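Local coordinates for phospho-furanose lactonase (Mycoplasma synoviae, PDB 3OVG), which hydrolyses D-xylono-1,4-lactone-5-phosphate and L-arabino-1,4-lactone-5-phosphate, as well as carboxy 1,4-lactones, with two zinc ions per subunit, at residues Lys267-Ser272 with Phe317-Asn322. Residues are numbered along the deposited sequence; the frame is centred on the assembly and turned at random.
Sequences KHITLS and FDILVN
Ile269-Leu271, a short strand, passes the helical segment Phe317-Asn322 at 69° between their directions, the two axes 6.6 Å apart at closest, and Thr270 and Ile319 are the residues whose CA atoms come nearest there. The side chain of Ile319 touches both Ile269 and Leu271. Its CA-H points at the carbonyl of Ile269, with 3.4 Å from Ile319 CA to Ile269 O. CG1 and CG2 then part: CG1 lies against CG2 of Ile269, whereas CG2, anti to the backbone N, is placed against Leu271, 3.6 Å from its CG. Leu271 CD1 reaches on more loosely to Leu320 CD2; Leu298 and Leu303 of helix 296-309 also touch Leu271, and Leu303 meets Leu320. The contact belongs to the interface between the inner β-barrel and the outer helices of the phosphotriesterase family's TIM-barrel fold, where strand 269-271 pairs in parallel with strand 236-239 and Leu271 bonds through its backbone to Cys25 of strand 22-25. A water bridges the backbones, 2.9 Å from Leu271 N and 2.7 Å from Ile319 O. At the more exposed end, the side chain of Lys267 bends at chi2 (-86°) back toward the helix, and its NZ forms a salt bridge with Asp318 OD1 (3.1 Å), coming from above the carboxylate plane. Asn322 ND2 donates to the same OD1 at 2.8 Å, nearly straight (168°), while OD2 accepts from Gln266, so that both carboxylate oxygens are held.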
ATOM      1  N   LYS A 267     -21.873 -11.295  38.560  1.00 16.15           N
ATOM      2  CA  LYS A 267     -23.044 -11.650  37.750  1.00 16.02           C
ATOM      3  C   LYS A 267     -23.129 -10.893  36.409  1.00 17.80           C
ATOM      4  O   LYS A 267     -24.033 -11.156  35.612  1.00 19.67           O
ATOM      5  CB  LYS A 267     -24.321 -11.397  38.542  1.00 20.98           C
ATOM      6  CG  LYS A 267     -24.445 -12.209  39.846  1.00 25.42           C
ATOM      7  CD  LYS A 267     -25.052 -13.589  39.605  1.00 23.24           C
ATOM      8  CE  LYS A 267     -25.155 -14.377  40.926  1.00 27.26           C
ATOM      9  NZ  LYS A 267     -25.614 -15.770  40.639  1.00 30.50           N
ATOM     10  N   HIS A 268     -22.194  -9.976  36.163  1.00 15.37           N
ATOM     11  CA  HIS A 268     -22.213  -9.119  34.975  1.00 16.77           C
ATOM     12  C   HIS A 268     -21.091  -9.375  33.980  1.00 16.86           C
ATOM     13  O   HIS A 268     -20.728  -8.486  33.215  1.00 14.39           O
ATOM     14  CB  HIS A 268     -22.218  -7.668  35.413  1.00 15.65           C
ATOM     15  CG  HIS A 268     -23.466  -7.313  36.134  1.00 17.56           C
ATOM     16  ND1 HIS A 268     -24.550  -6.742  35.501  1.00 17.83           N
ATOM     17  CD2 HIS A 268     -23.840  -7.520  37.421  1.00 15.81           C
ATOM     18  CE1 HIS A 268     -25.528  -6.584  36.378  1.00 19.90           C
ATOM     19  NE2 HIS A 268     -25.120  -7.045  37.550  1.00 16.58           N
ATOM     20  N   ILE A 269     -20.602 -10.613  33.963  1.00 14.96           N
ATOM     21  CA  ILE A 269     -19.457 -10.982  33.165  1.00 14.06           C
ATOM     22  C   ILE A 269     -19.727 -12.282  32.419  1.00 16.72           C
ATOM     23  O   ILE A 269     -20.091 -13.298  33.024  1.00 16.40           O
ATOM     24  CB  ILE A 269     -18.239 -11.199  34.068  1.00 14.75           C
ATOM     25  CG1 ILE A 269     -17.960  -9.940  34.893  1.00 15.54           C
ATOM     26  CG2 ILE A 269     -17.011 -11.632  33.237  1.00 13.51           C
ATOM     27  CD1 ILE A 269     -16.760 -10.088  35.844  1.00 14.40           C
ATOM     28  N   THR A 270     -19.517 -12.285  31.109  1.00 14.56           N
ATOM     29  CA  THR A 270     -19.476 -13.563  30.427  1.00 15.75           C
ATOM     30  C   THR A 270     -18.129 -13.686  29.724  1.00 15.44           C
ATOM     31  O   THR A 270     -17.336 -12.726  29.698  1.00 16.07           O
ATOM     32  CB  THR A 270     -20.644 -13.721  29.419  1.00 15.62           C
ATOM     33  OG1 THR A 270     -20.625 -12.614  28.532  1.00 13.48           O
ATOM     34  CG2 THR A 270     -21.984 -13.754  30.160  1.00 14.73           C
ATOM     35  N   LEU A 271     -17.857 -14.863  29.173  1.00 16.28           N
ATOM     36  CA  LEU A 271     -16.576 -15.140  28.518  1.00 15.08           C
ATOM     37  C   LEU A 271     -16.827 -15.661  27.095  1.00 18.11           C
ATOM     38  O   LEU A 271     -17.934 -16.069  26.764  1.00 17.18           O
ATOM     39  CB  LEU A 271     -15.772 -16.164  29.310  1.00 13.79           C
ATOM     40  CG  LEU A 271     -14.902 -15.664  30.478  1.00 17.41           C
ATOM     41  CD1 LEU A 271     -14.114 -16.833  31.050  1.00 16.09           C
ATOM     42  CD2 LEU A 271     -13.954 -14.581  29.958  1.00 15.14           C
ATOM     43  N   SER A 272     -15.780 -15.644  26.283  1.00 18.79           N
ATOM     44  CA  SER A 272     -15.848 -15.955  24.859  1.00 18.33           C
ATOM     45  C   SER A 272     -14.414 -16.061  24.357  1.00 19.10           C
ATOM     46  O   SER A 272     -13.491 -15.592  25.024  1.00 19.62           O
ATOM     47  CB  SER A 272     -16.567 -14.852  24.100  1.00 17.23           C
ATOM     48  OG  SER A 272     -15.832 -13.637  24.136  1.00 17.34           O
ATOM     49  N   PHE A 317     -18.364 -20.137  37.796  1.00 19.96           N
ATOM     50  CA  PHE A 317     -19.653 -20.764  37.480  1.00 20.30           C
ATOM     51  C   PHE A 317     -20.696 -19.754  36.967  1.00 19.41           C
ATOM     52  O   PHE A 317     -21.411 -20.036  35.998  1.00 19.29           O
ATOM     53  CB  PHE A 317     -20.248 -21.551  38.678  1.00 21.54           C
ATOM     54  CG  PHE A 317     -21.384 -22.475  38.283  1.00 18.93           C
ATOM     55  CD1 PHE A 317     -21.123 -23.706  37.707  1.00 22.42           C
ATOM     56  CD2 PHE A 317     -22.698 -22.090  38.444  1.00 21.53           C
ATOM     57  CE1 PHE A 317     -22.163 -24.561  37.327  1.00 24.26           C
ATOM     58  CE2 PHE A 317     -23.754 -22.927  38.051  1.00 21.55           C
ATOM     59  CZ  PHE A 317     -23.475 -24.174  37.501  1.00 25.91           C
ATOM     60  N   ASP A 318     -20.811 -18.621  37.653  1.00 16.98           N
ATOM     61  CA  ASP A 318     -21.679 -17.554  37.199  1.00 17.48           C
ATOM     62  C   ASP A 318     -21.260 -17.102  35.810  1.00 16.22           C
ATOM     63  O   ASP A 318     -22.106 -16.968  34.924  1.00 17.37           O
ATOM     64  CB  ASP A 318     -21.631 -16.352  38.134  1.00 18.94           C
ATOM     65  CG  ASP A 318     -22.381 -16.594  39.435  1.00 20.76           C
ATOM     66  OD1 ASP A 318     -23.248 -17.490  39.490  1.00 18.91           O
ATOM     67  OD2 ASP A 318     -22.113 -15.853  40.381  1.00 22.36           O
ATOM     68  N   ILE A 319     -19.964 -16.883  35.618  1.00 16.19           N
ATOM     69  CA  ILE A 319     -19.466 -16.409  34.328  1.00 16.93           C
ATOM     70  C   ILE A 319     -19.783 -17.343  33.137  1.00 17.34           C
ATOM     71  O   ILE A 319     -20.162 -16.889  32.060  1.00 16.42           O
ATOM     72  CB  ILE A 319     -17.964 -16.140  34.385  1.00 17.62           C
ATOM     73  CG1 ILE A 319     -17.685 -14.887  35.214  1.00 16.42           C
ATOM     74  CG2 ILE A 319     -17.420 -15.977  32.985  1.00 16.29           C
ATOM     75  CD1 ILE A 319     -16.195 -14.711  35.584  1.00 15.08           C
ATOM     76  N   LEU A 320     -19.616 -18.645  33.330  1.00 17.64           N
ATOM     77  CA  LEU A 320     -19.787 -19.611  32.253  1.00 16.68           C
ATOM     78  C   LEU A 320     -21.229 -20.123  32.130  1.00 18.64           C
ATOM     79  O   LEU A 320     -21.644 -20.504  31.037  1.00 16.50           O
ATOM     80  CB  LEU A 320     -18.837 -20.819  32.436  1.00 15.60           C
ATOM     81  CG  LEU A 320     -17.320 -20.551  32.443  1.00 17.03           C
ATOM     82  CD1 LEU A 320     -16.572 -21.789  32.847  1.00 20.58           C
ATOM     83  CD2 LEU A 320     -16.858 -20.081  31.058  1.00 16.67           C
ATOM     84  N   VAL A 321     -21.962 -20.185  33.248  1.00 18.91           N
ATOM     85  CA  VAL A 321     -23.257 -20.896  33.283  1.00 18.63           C
ATOM     86  C   VAL A 321     -24.438 -20.035  33.683  1.00 17.22           C
ATOM     87  O   VAL A 321     -25.398 -19.917  32.929  1.00 17.53           O
ATOM     88  CB  VAL A 321     -23.198 -22.112  34.225  1.00 20.07           C
ATOM     89  CG1 VAL A 321     -24.501 -22.899  34.178  1.00 17.79           C
ATOM     90  CG2 VAL A 321     -22.051 -22.985  33.831  1.00 17.71           C
ATOM     91  N   ASN A 322     -24.363 -19.447  34.874  1.00 18.18           N
ATOM     92  CA  ASN A 322     -25.449 -18.621  35.407  1.00 18.43           C
ATOM     93  C   ASN A 322     -25.726 -17.295  34.669  1.00 18.48           C
ATOM     94  O   ASN A 322     -26.886 -16.946  34.402  1.00 20.58           O
ATOM     95  CB  ASN A 322     -25.281 -18.374  36.922  1.00 19.17           C
ATOM     96  CG  ASN A 322     -25.548 -19.632  37.758  1.00 19.76           C
ATOM     97  OD1 ASN A 322     -26.359 -20.478  37.385  1.00 20.85           O
ATOM     98  ND2 ASN A 322     -24.852 -19.760  38.885  1.00 19.99           N
TER
HETATM   99  O   HOH W   1     -19.672 -17.103  29.442  1.00 16.33           O